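Local coordinates for DsbA family protein (Salmonella typhimurium, PDB 7JVE), which acts as a trimeric thioredoxin-like enzyme of the DsbA family with both thiol oxidase and disulfide isomerase activities, at residues Y58-A62 / H210-S214; S74-N80 / D113-K119; K83-F89 / A218-Q224; K231-I236 / A248-G254. All coordinates share one frame; numbering follows the deposited sequence.

Contact 1 of 4, residues Y58-A62 / H210-S214; sequences YVQLA and HMDFS. With EDO (1,2-ethanediol), chain M.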
# COMPACT_ATOMS: atom_id res chain seq x y z
N TYR A 58 14.92 -13.70 -14.71
CA TYR A 58 14.06 -14.86 -14.48
C TYR A 58 14.07 -15.80 -15.67
O TYR A 58 14.07 -17.03 -15.50
CB TYR A 58 12.61 -14.42 -14.19
CG TYR A 58 12.32 -14.12 -12.74
CD1 TYR A 58 12.65 -15.04 -11.73
CD2 TYR A 58 11.68 -12.94 -12.37
CE1 TYR A 58 12.37 -14.78 -10.40
CE2 TYR A 58 11.40 -12.67 -11.05
CZ TYR A 58 11.75 -13.59 -10.07
OH TYR A 58 11.47 -13.30 -8.77
N VAL A 59 14.06 -15.25 -16.89
CA VAL A 59 14.10 -16.09 -18.08
C VAL A 59 15.38 -16.92 -18.09
O VAL A 59 15.35 -18.13 -18.39
CB VAL A 59 13.97 -15.23 -19.35
CG1 VAL A 59 14.41 -16.04 -20.57
CG2 VAL A 59 12.52 -14.75 -19.53
N GLN A 60 16.52 -16.31 -17.76
CA GLN A 60 17.76 -17.06 -17.69
C GLN A 60 17.65 -18.20 -16.69
O GLN A 60 18.16 -19.30 -16.94
CB GLN A 60 18.93 -16.14 -17.31
CG GLN A 60 19.37 -15.23 -18.43
CD GLN A 60 19.92 -16.03 -19.60
OE1 GLN A 60 20.87 -16.81 -19.45
NE2 GLN A 60 19.31 -15.88 -20.77
N LEU A 61 17.01 -17.96 -15.53
CA LEU A 61 16.86 -19.01 -14.53
C LEU A 61 15.98 -20.14 -15.05
O LEU A 61 16.30 -21.32 -14.84
CB LEU A 61 16.28 -18.42 -13.24
CG LEU A 61 17.21 -17.46 -12.48
CD1 LEU A 61 16.50 -16.84 -11.27
CD2 LEU A 61 18.48 -18.19 -12.05
N ALA A 62 14.88 -19.80 -15.74
CA ALA A 62 14.02 -20.80 -16.36
C ALA A 62 14.79 -21.67 -17.35
O ALA A 62 14.64 -22.90 -17.35
CB ALA A 62 12.85 -20.14 -17.07
N HIS A 210 15.92 -21.82 -6.11
CA HIS A 210 16.78 -21.67 -7.28
C HIS A 210 16.14 -20.76 -8.33
O HIS A 210 16.86 -20.07 -9.05
CB HIS A 210 17.08 -23.03 -7.91
CG HIS A 210 18.07 -23.84 -7.14
ND1 HIS A 210 18.03 -25.22 -7.09
CD2 HIS A 210 19.11 -23.47 -6.36
CE1 HIS A 210 19.02 -25.66 -6.33
NE2 HIS A 210 19.69 -24.62 -5.87
N MET A 211 14.81 -20.77 -8.44
CA MET A 211 14.15 -19.88 -9.40
C MET A 211 13.96 -18.48 -8.85
O MET A 211 13.44 -17.62 -9.56
CB MET A 211 12.80 -20.47 -9.82
CG MET A 211 12.93 -21.65 -10.78
SD MET A 211 13.69 -21.18 -12.36
CE MET A 211 12.58 -19.87 -12.84
N ASP A 212 14.37 -18.23 -7.60
CA ASP A 212 14.07 -16.98 -6.91
C ASP A 212 12.56 -16.72 -6.86
O ASP A 212 12.10 -15.60 -7.08
CB ASP A 212 14.83 -15.81 -7.56
CG ASP A 212 14.97 -14.61 -6.64
OD1 ASP A 212 14.69 -14.74 -5.43
OD2 ASP A 212 15.34 -13.52 -7.11
N PHE A 213 11.79 -17.77 -6.56
CA PHE A 213 10.36 -17.70 -6.29
C PHE A 213 10.02 -17.98 -4.83
O PHE A 213 8.86 -18.29 -4.52
CB PHE A 213 9.59 -18.74 -7.13
CG PHE A 213 9.63 -18.51 -8.62
CD1 PHE A 213 9.83 -17.25 -9.15
CD2 PHE A 213 9.44 -19.58 -9.49
CE1 PHE A 213 9.84 -17.05 -10.51
CE2 PHE A 213 9.46 -19.38 -10.85
CZ PHE A 213 9.68 -18.12 -11.37
N SER A 214 10.99 -17.97 -3.93
CA SER A 214 10.70 -18.37 -2.55
C SER A 214 9.64 -17.46 -1.95
O SER A 214 9.79 -16.23 -1.92
CB SER A 214 11.97 -18.34 -1.70
OG SER A 214 11.77 -19.09 -0.52
C1 EDO M . 15.85 -13.27 -10.47
O1 EDO M . 16.64 -13.27 -9.28
C2 EDO M . 15.37 -11.85 -10.72
O2 EDO M . 16.43 -10.90 -10.44

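Contact 2 of 4, residues S74-N80 / D113-K119; sequences SPSVGPN and DTRFIFK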
# COMPACT_ATOMS: atom_id res chain seq x y z
N SER A 74 6.36 -34.27 -11.55
CA SER A 74 5.36 -33.33 -11.06
C SER A 74 4.01 -33.63 -11.70
O SER A 74 3.94 -33.99 -12.88
CB SER A 74 5.76 -31.90 -11.38
OG SER A 74 6.99 -31.58 -10.75
N PRO A 75 2.92 -33.52 -10.97
CA PRO A 75 1.61 -33.74 -11.60
C PRO A 75 1.43 -32.76 -12.75
O PRO A 75 1.82 -31.59 -12.66
CB PRO A 75 0.60 -33.48 -10.47
CG PRO A 75 1.40 -33.52 -9.20
CD PRO A 75 2.82 -33.15 -9.55
N SER A 76 0.84 -33.24 -13.84
CA SER A 76 0.51 -32.36 -14.95
C SER A 76 -0.75 -32.85 -15.64
O SER A 76 -1.22 -33.96 -15.41
CB SER A 76 1.66 -32.28 -15.96
OG SER A 76 1.87 -33.52 -16.60
N VAL A 77 -1.33 -31.96 -16.44
CA VAL A 77 -2.35 -32.31 -17.42
C VAL A 77 -1.88 -31.76 -18.76
O VAL A 77 -0.99 -30.91 -18.83
CB VAL A 77 -3.74 -31.75 -17.07
CG1 VAL A 77 -4.25 -32.38 -15.76
CG2 VAL A 77 -3.71 -30.21 -17.01
N GLY A 78 -2.52 -32.23 -19.83
CA GLY A 78 -2.07 -31.93 -21.17
C GLY A 78 -1.04 -32.95 -21.62
O GLY A 78 -0.52 -33.74 -20.82
N PRO A 79 -0.71 -32.95 -22.91
CA PRO A 79 0.19 -33.99 -23.44
C PRO A 79 1.60 -33.85 -22.86
O PRO A 79 2.11 -32.74 -22.65
CB PRO A 79 0.18 -33.76 -24.95
CG PRO A 79 -0.51 -32.44 -25.18
CD PRO A 79 -1.24 -32.04 -23.94
N ASN A 80 2.22 -35.00 -22.59
CA ASN A 80 3.56 -34.98 -22.00
C ASN A 80 4.58 -34.34 -22.93
O ASN A 80 5.55 -33.74 -22.46
CB ASN A 80 4.03 -36.40 -21.65
CG ASN A 80 3.09 -37.09 -20.69
OD1 ASN A 80 2.65 -36.51 -19.68
ND2 ASN A 80 2.80 -38.35 -20.98
N ASP A 113 -3.85 -28.79 -25.82
CA ASP A 113 -2.60 -29.17 -26.46
C ASP A 113 -1.37 -28.77 -25.65
O ASP A 113 -0.25 -29.09 -26.06
CB ASP A 113 -2.53 -28.50 -27.83
CG ASP A 113 -2.54 -26.96 -27.72
OD1 ASP A 113 -1.71 -26.32 -28.40
OD2 ASP A 113 -3.35 -26.40 -26.93
N THR A 114 -1.55 -28.07 -24.52
CA THR A 114 -0.46 -27.51 -23.75
C THR A 114 -0.35 -28.24 -22.42
O THR A 114 -1.35 -28.69 -21.85
CB THR A 114 -0.69 -26.00 -23.54
OG1 THR A 114 -0.56 -25.30 -24.78
CG2 THR A 114 0.28 -25.40 -22.53
N ARG A 115 0.88 -28.40 -21.94
CA ARG A 115 1.13 -29.12 -20.71
C ARG A 115 1.12 -28.16 -19.52
O ARG A 115 1.83 -27.14 -19.53
CB ARG A 115 2.47 -29.86 -20.79
CG ARG A 115 2.73 -30.81 -19.64
CD ARG A 115 4.10 -31.47 -19.75
NE ARG A 115 4.40 -32.24 -18.55
CZ ARG A 115 5.62 -32.34 -18.02
NH1 ARG A 115 6.64 -31.71 -18.58
NH2 ARG A 115 5.80 -33.04 -16.90
N PHE A 116 0.32 -28.47 -18.50
CA PHE A 116 0.25 -27.67 -17.29
C PHE A 116 0.83 -28.48 -16.14
O PHE A 116 0.34 -29.58 -15.83
CB PHE A 116 -1.19 -27.23 -17.00
CG PHE A 116 -1.73 -26.24 -18.00
CD1 PHE A 116 -2.19 -26.66 -19.25
CD2 PHE A 116 -1.79 -24.87 -17.70
CE1 PHE A 116 -2.70 -25.75 -20.18
CE2 PHE A 116 -2.31 -23.96 -18.61
CZ PHE A 116 -2.76 -24.39 -19.86
N ILE A 117 1.90 -27.96 -15.54
CA ILE A 117 2.67 -28.64 -14.52
C ILE A 117 2.43 -27.94 -13.19
O ILE A 117 2.45 -26.71 -13.12
CB ILE A 117 4.17 -28.64 -14.89
CG1 ILE A 117 4.35 -29.21 -16.31
CG2 ILE A 117 4.97 -29.41 -13.86
CD1 ILE A 117 5.80 -29.36 -16.75
N PHE A 118 2.21 -28.72 -12.14
CA PHE A 118 1.81 -28.21 -10.83
C PHE A 118 2.96 -28.34 -9.84
O PHE A 118 3.40 -29.45 -9.53
CB PHE A 118 0.58 -28.98 -10.33
CG PHE A 118 -0.67 -28.71 -11.15
CD1 PHE A 118 -0.89 -29.37 -12.35
CD2 PHE A 118 -1.63 -27.78 -10.72
CE1 PHE A 118 -2.04 -29.12 -13.12
CE2 PHE A 118 -2.78 -27.52 -11.47
CZ PHE A 118 -2.98 -28.19 -12.67
N LYS A 119 3.45 -27.22 -9.34
CA LYS A 119 4.55 -27.22 -8.37
C LYS A 119 4.01 -26.71 -7.03
O LYS A 119 4.02 -25.51 -6.76
CB LYS A 119 5.72 -26.34 -8.85
CG LYS A 119 6.24 -26.71 -10.21
CD LYS A 119 6.98 -28.05 -10.14
CE LYS A 119 7.96 -28.19 -11.28
NZ LYS A 119 8.75 -29.45 -11.19
O HOH W 1 4.06 -34.62 -15.52

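Contact 3 of 4, residues K83-F89 / A218-Q224; sequences KAAVVMF and AFVVMPQ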
# COMPACT_ATOMS: atom_id res chain seq x y z
N LYS A 83 4.14 -28.91 -27.01
CA LYS A 83 5.19 -28.01 -27.46
C LYS A 83 5.42 -26.91 -26.44
O LYS A 83 6.55 -26.43 -26.29
CB LYS A 83 4.88 -27.39 -28.81
CG LYS A 83 6.10 -26.68 -29.37
CD LYS A 83 5.94 -26.09 -30.74
CE LYS A 83 7.31 -25.57 -31.28
NZ LYS A 83 7.12 -24.90 -32.61
N ALA A 84 4.37 -26.52 -25.69
CA ALA A 84 4.50 -25.51 -24.65
C ALA A 84 4.06 -26.04 -23.29
O ALA A 84 3.13 -26.85 -23.18
CB ALA A 84 3.69 -24.25 -24.98
N ALA A 85 4.73 -25.55 -22.25
CA ALA A 85 4.39 -25.87 -20.88
C ALA A 85 4.15 -24.60 -20.07
O ALA A 85 4.76 -23.55 -20.30
CB ALA A 85 5.48 -26.71 -20.21
N VAL A 86 3.24 -24.72 -19.11
CA VAL A 86 2.95 -23.69 -18.12
C VAL A 86 3.21 -24.33 -16.78
O VAL A 86 2.51 -25.27 -16.40
CB VAL A 86 1.50 -23.19 -18.23
CG1 VAL A 86 1.19 -22.18 -17.12
CG2 VAL A 86 1.25 -22.61 -19.60
N VAL A 87 4.23 -23.86 -16.07
CA VAL A 87 4.64 -24.41 -14.79
C VAL A 87 4.11 -23.48 -13.71
O VAL A 87 4.37 -22.27 -13.74
CB VAL A 87 6.17 -24.55 -14.71
CG1 VAL A 87 6.58 -25.24 -13.42
CG2 VAL A 87 6.69 -25.31 -15.91
N MET A 88 3.36 -24.02 -12.75
CA MET A 88 2.67 -23.17 -11.77
C MET A 88 3.15 -23.48 -10.36
O MET A 88 2.95 -24.60 -9.85
CB MET A 88 1.15 -23.31 -11.87
CG MET A 88 0.59 -23.06 -13.27
SD MET A 88 -1.06 -23.75 -13.62
CE MET A 88 -0.79 -25.52 -13.43
N PHE A 89 3.80 -22.49 -9.74
CA PHE A 89 4.17 -22.51 -8.34
C PHE A 89 3.03 -21.89 -7.52
O PHE A 89 2.67 -20.72 -7.72
CB PHE A 89 5.47 -21.75 -8.13
CG PHE A 89 6.66 -22.41 -8.77
CD1 PHE A 89 6.85 -22.34 -10.14
CD2 PHE A 89 7.56 -23.16 -7.99
CE1 PHE A 89 7.95 -22.95 -10.74
CE2 PHE A 89 8.66 -23.78 -8.56
CZ PHE A 89 8.87 -23.68 -9.95
N ALA A 218 4.12 -18.06 -8.86
CA ALA A 218 4.55 -17.62 -10.19
C ALA A 218 4.22 -18.67 -11.23
O ALA A 218 4.01 -19.85 -10.92
CB ALA A 218 6.06 -17.31 -10.25
N PHE A 219 4.16 -18.22 -12.48
CA PHE A 219 4.04 -19.05 -13.68
C PHE A 219 5.32 -18.95 -14.48
O PHE A 219 5.86 -17.85 -14.64
CB PHE A 219 2.89 -18.58 -14.59
CG PHE A 219 1.53 -18.68 -13.97
CD1 PHE A 219 1.00 -17.61 -13.26
CD2 PHE A 219 0.77 -19.83 -14.11
CE1 PHE A 219 -0.25 -17.68 -12.70
CE2 PHE A 219 -0.49 -19.91 -13.53
CZ PHE A 219 -1.00 -18.84 -12.82
N VAL A 220 5.78 -20.08 -15.02
CA VAL A 220 6.79 -20.11 -16.06
C VAL A 220 6.17 -20.75 -17.30
O VAL A 220 5.70 -21.90 -17.26
CB VAL A 220 8.05 -20.90 -15.66
CG1 VAL A 220 9.14 -20.64 -16.72
CG2 VAL A 220 8.50 -20.52 -14.27
N VAL A 221 6.20 -20.01 -18.40
CA VAL A 221 5.67 -20.46 -19.68
C VAL A 221 6.83 -20.53 -20.66
O VAL A 221 7.53 -19.53 -20.87
CB VAL A 221 4.56 -19.51 -20.18
CG1 VAL A 221 3.84 -20.12 -21.37
CG2 VAL A 221 3.59 -19.19 -19.01
N MET A 222 7.04 -21.70 -21.26
CA MET A 222 8.24 -21.95 -22.04
C MET A 222 8.01 -23.12 -22.97
O MET A 222 7.20 -24.01 -22.67
CB MET A 222 9.42 -22.22 -21.11
CG MET A 222 9.27 -23.50 -20.32
SD MET A 222 10.49 -23.72 -19.02
CE MET A 222 12.02 -23.24 -19.84
N PRO A 223 8.70 -23.15 -24.12
CA PRO A 223 8.71 -24.37 -24.94
C PRO A 223 9.38 -25.50 -24.18
O PRO A 223 10.29 -25.28 -23.38
CB PRO A 223 9.52 -23.97 -26.18
CG PRO A 223 9.63 -22.47 -26.12
CD PRO A 223 9.60 -22.13 -24.66
N GLN A 224 8.94 -26.72 -24.46
CA GLN A 224 9.52 -27.86 -23.76
C GLN A 224 10.82 -28.31 -24.40
O GLN A 224 11.72 -28.78 -23.68
CB GLN A 224 8.51 -29.00 -23.73
CG GLN A 224 7.27 -28.74 -22.87
CD GLN A 224 6.77 -30.01 -22.22
OE1 GLN A 224 7.04 -30.26 -21.05
NE2 GLN A 224 6.06 -30.84 -22.98

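Contact 4 of 4, residues K231-I236 / A248-G254; sequences KRVTVI and AIQKAKG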
# COMPACT_ATOMS: atom_id res chain seq x y z
N LYS A 231 13.17 -15.41 -26.17
CA LYS A 231 12.00 -14.75 -26.72
C LYS A 231 10.73 -15.59 -26.62
O LYS A 231 9.65 -15.04 -26.83
CB LYS A 231 12.24 -14.37 -28.18
CG LYS A 231 11.19 -13.43 -28.75
CD LYS A 231 11.27 -12.05 -28.10
CE LYS A 231 12.57 -11.33 -28.46
NZ LYS A 231 12.59 -10.91 -29.88
N ARG A 232 10.83 -16.89 -26.32
CA ARG A 232 9.66 -17.76 -26.20
C ARG A 232 9.31 -18.12 -24.75
O ARG A 232 8.46 -18.99 -24.54
CB ARG A 232 9.85 -19.04 -27.01
CG ARG A 232 9.99 -18.82 -28.52
CD ARG A 232 9.31 -19.94 -29.30
NE ARG A 232 10.13 -21.16 -29.36
CZ ARG A 232 9.67 -22.38 -29.65
NH1 ARG A 232 8.38 -22.59 -29.92
NH2 ARG A 232 10.52 -23.41 -29.68
N VAL A 233 9.93 -17.48 -23.77
CA VAL A 233 9.75 -17.81 -22.35
C VAL A 233 9.13 -16.61 -21.65
O VAL A 233 9.54 -15.47 -21.88
CB VAL A 233 11.08 -18.17 -21.68
CG1 VAL A 233 10.87 -18.52 -20.20
CG2 VAL A 233 11.80 -19.27 -22.44
N THR A 234 8.19 -16.85 -20.75
CA THR A 234 7.63 -15.74 -20.01
C THR A 234 7.48 -16.16 -18.55
O THR A 234 6.98 -17.26 -18.28
CB THR A 234 6.27 -15.31 -20.58
OG1 THR A 234 6.36 -15.23 -22.00
CG2 THR A 234 5.96 -13.90 -20.10
N VAL A 235 7.89 -15.31 -17.62
CA VAL A 235 7.74 -15.56 -16.19
C VAL A 235 6.73 -14.56 -15.66
O VAL A 235 6.89 -13.35 -15.84
CB VAL A 235 9.09 -15.47 -15.46
CG1 VAL A 235 8.91 -15.54 -13.97
CG2 VAL A 235 10.03 -16.58 -15.94
N ILE A 236 5.68 -15.05 -15.02
CA ILE A 236 4.54 -14.20 -14.68
C ILE A 236 4.15 -14.35 -13.22
O ILE A 236 4.07 -15.47 -12.70
CB ILE A 236 3.34 -14.53 -15.59
CG1 ILE A 236 3.80 -14.63 -17.04
CG2 ILE A 236 2.19 -13.50 -15.35
CD1 ILE A 236 2.69 -14.72 -18.06
N ALA A 248 1.43 -15.52 -23.42
CA ALA A 248 2.66 -16.25 -23.11
C ALA A 248 2.64 -17.65 -23.69
O ALA A 248 3.67 -18.15 -24.16
CB ALA A 248 2.85 -16.32 -21.59
N ILE A 249 1.47 -18.31 -23.67
CA ILE A 249 1.34 -19.63 -24.28
C ILE A 249 1.60 -19.55 -25.79
O ILE A 249 2.33 -20.35 -26.35
CB ILE A 249 -0.05 -20.23 -23.97
CG1 ILE A 249 -0.12 -20.66 -22.49
CG2 ILE A 249 -0.38 -21.39 -24.90
CD1 ILE A 249 -1.54 -20.96 -22.02
N GLN A 250 1.00 -18.56 -26.45
CA GLN A 250 1.19 -18.46 -27.90
C GLN A 250 2.64 -18.14 -28.25
O GLN A 250 3.17 -18.66 -29.24
CB GLN A 250 0.23 -17.41 -28.49
CG GLN A 250 -1.24 -17.75 -28.25
CD GLN A 250 -1.63 -19.12 -28.85
OE1 GLN A 250 -2.03 -20.05 -28.12
NE2 GLN A 250 -1.50 -19.25 -30.16
N LYS A 251 3.29 -17.32 -27.43
CA LYS A 251 4.70 -17.03 -27.64
C LYS A 251 5.56 -18.28 -27.44
O LYS A 251 6.56 -18.48 -28.14
CB LYS A 251 5.11 -15.91 -26.68
CG LYS A 251 6.57 -15.59 -26.55
CD LYS A 251 6.70 -14.32 -25.70
CE LYS A 251 7.96 -14.30 -24.86
NZ LYS A 251 7.92 -13.20 -23.83
N ALA A 252 5.16 -19.15 -26.50
CA ALA A 252 5.90 -20.38 -26.26
C ALA A 252 5.65 -21.42 -27.33
O ALA A 252 6.48 -22.32 -27.51
CB ALA A 252 5.55 -20.94 -24.87
N LYS A 253 4.53 -21.33 -28.05
CA LYS A 253 4.31 -22.23 -29.16
C LYS A 253 4.94 -21.73 -30.45
O LYS A 253 5.40 -22.55 -31.26
CB LYS A 253 2.81 -22.46 -29.37
CG LYS A 253 2.20 -23.33 -28.30
CD LYS A 253 0.78 -23.80 -28.65
CE LYS A 253 -0.19 -22.66 -28.77
NZ LYS A 253 -1.47 -23.00 -28.07
N GLY A 254 4.98 -20.42 -30.66
CA GLY A 254 5.52 -19.85 -31.87
C GLY A 254 7.00 -20.11 -32.07
O GLY A 254 7.47 -20.23 -33.21
O HOH W 2 6.13 -17.49 -23.22
O HOH W 3 9.76 -12.78 -21.08

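Contact 1 of 4, residues Y58-A62 / H210-S214
Tyr58, Met211 and Leu61 bury the most surface where helix 37-64 meets the loop after helix 199-210. The phenol OH of Tyr58 donates to Asp212 O at 2.9 Å, approaching 24° out of the carbonyl plane. Met211 O also lies at the edge of this ring, 3.1 Å from Tyr58 CE1. The Phe213 ring meets the phenol obliquely, with centroids 5.2 Å apart and planes at 36°. A molecule of 1,2-ethanediol, probably from the crystallisation liquor, lies over one face of the phenol and donates from O1 to Asp212 OD2.

Met211 folds back on itself: bends at both chi2 (-63°) and chi3 carry SD to 3.9 Å from Leu61 CB and CE to 3.7 Å from Ala62 N. Leu61 answers with CD1, which rests 3.6 Å from Met211 O. Asp212, with positive phi, ends the helix in a Schellman motif; its carbonyl oxygen and that of Met211 both lie at the edge of the tyrosine ring. Lys162 of a second subunit forms a salt bridge with Asp212 and a hydrogen bond with Tyr58 OH. Ala62 and Phe213 also pack on strand 218-223, while Tyr58 and Phe213 both touch Val235 of strand 234-237.

Contact 2 of 4, residues S74-N80 / D113-K119
Val77 and Phe116 form a hydrogen-bonded antiparallel pair: Phe116 N donates to Val77 O at 2.8 Å with an N-H...O angle of 169°, and Val77 N returns a bond to Phe116 O at 3.0 Å. Two residues along, Pro75 O receives Phe118 N at 2.9 Å and also lies at the edge of the Phe118 ring, in its plane. Ser76 and Ile117 make the intervening non-hydrogen-bonded pair. Val77 CG2 packs 3.9 Å from Phe116 CB, and the two side chains share a face of the sheet. Gly78 follows with phi 88°, an angle at which a side chain would press on the preceding carbonyl; its CA instead makes a CH...O contact to Thr114 O.

Strand 76-77 is thus a short edge strand added to the thioredoxin-like sheet, beside strand 115-120, whose other neighbour is strand 84-90.

Arg115 is the main polar group beside this ladder. It runs extended from CG to NE, which carries its guanidinium past Pro79 O toward Ser76. A water in the guanidinium plane accepts from Arg115 NH2 at 2.7 Å and donates to both Ser74 O and Ser76 OG. Ile117 CD1 lies over one guanidinium face, 3.1 Å above its plane and offset toward the rim. Gln224 OE1 and Leu70 O accept from NH1, and Ser71 O from NH2, fixing the rotation of the group. At the opposite end, Lys119 turns at chi2 (-71°) and donates from NZ to Ser74 OG at 2.8 Å; Glu68 O is a second acceptor for the same nitrogen. Phe118 is positioned from outside by edge-to-face contacts with Tyr150 and His154.

Contact 3 of 4, residues K83-F89 / A218-Q224
Met88 CG meets the Phe219 ring obliquely, 3.3 Å from CE2, and the two side chains lie on one face of the paired strands 84-89 and 218-223. The sulfur lies at the ring edge: Met88 SD is 5.2 Å from the centroid and 78° off its normal, a Met-aromatic contact. Val86 CG1 approaches Phe219 CD2 at 3.8 Å, so the CD2-CE2 side of the ring sits between the side chains of Val86 and Met88. Val86 and Val221 then stand side by side, with CG2 of the former 4.0 Å from CG1 of the latter.

On the reverse face the small Ala218 faces the bulky Phe89, whose ring extends along the sheet until CE1 lies 4.3 Å from Val220 CG2. At the far end Ala85, paired with Met222, is the small member. Gln224 CG, set beside its backbone N, also meets the Ala85 methyl, 3.8 Å from CB; the bend at chi2 then directs the amide, whose NE2 reaches Ala82 O and Asn80 O.

The strands run antiparallel, their axes at 165° and 4.6 Å apart at the closest. Six bonds between Ala85-Phe89 and Ala218-Met222 alternate direction, among them Val87 N to Val220 O at 2.7 Å with an N-H...O angle of 172°. A seventh, Gln224 N to Lys83 O, comes from above the carbonyl plane. With these backbone groups paired, the buried side chains on both faces can be almost wholly apolar.

Contact 4 of 4, residues K231-I236 / A248-G254
Thr234 and Ala248 meet in the close-packed part of this strand-helix contact: Thr234 CB and Ala248 CB are 3.7 Å apart, and Ile236 CD1 adds a second apolar touch on the same methyl at 3.9 Å. The axes of strand 234-236 and helix 248-253 approach to 9.7 Å and run nearly antiparallel, at 160°. Further along, Ala252 CB sits 3.5 Å from Arg232 O. Arg232, bent at chi2 and chi3 (-80°), packs its aliphatic chain along the last helical turn, with CD 3.3 Å from Lys251 O; the chain of Lys251 is likewise largely buried here.

The solvent side is polar and looser. Lys251 NZ donates to Thr234 OG1 at 3.1 Å, with a weak bond to Val233 O. One water lies 2.6 Å from Thr234 OG1 and 2.7 Å from Ala248 O and appears to bridge them, and another donates to Val233 O. Arg232 NH1 comes near the terminal carbonyls without a well-directed bond to Ala252 O. Lys231 and Gly254 are poorly ordered.

Helix 242-253 lies against the sheet, with Ala248 and Ala252 on Val221 and Ile249 on Val86, while Val233 and Val235 turn the other way onto helix 37-64.

How the contacts relate
Contacts 2 and 3 pair strands of one five-stranded mixed sheet, ordered 76-77, 115-120, 84-90, 218-223 and 234-237, and contact 4 sets helix 242-253 against its edge strand 234-237. Contact 3 supplies the central antiparallel pair; its centre is 9 Å from that of contact 2 and 8 Å from that of contact 4, which lie on its two flanks. Contact 1, centred 12 Å from contact 3, joins helix 37-64 to the loop before strand 218-223, on the side of the sheet away from helix 242-253. Along the chain, contact 2 is nested within contact 1, contact 3 crosses both, and contact 4 follows. The thioredoxin-like core thus unites distant segments, and contacts 1, 3 and 4 also touch a second subunit.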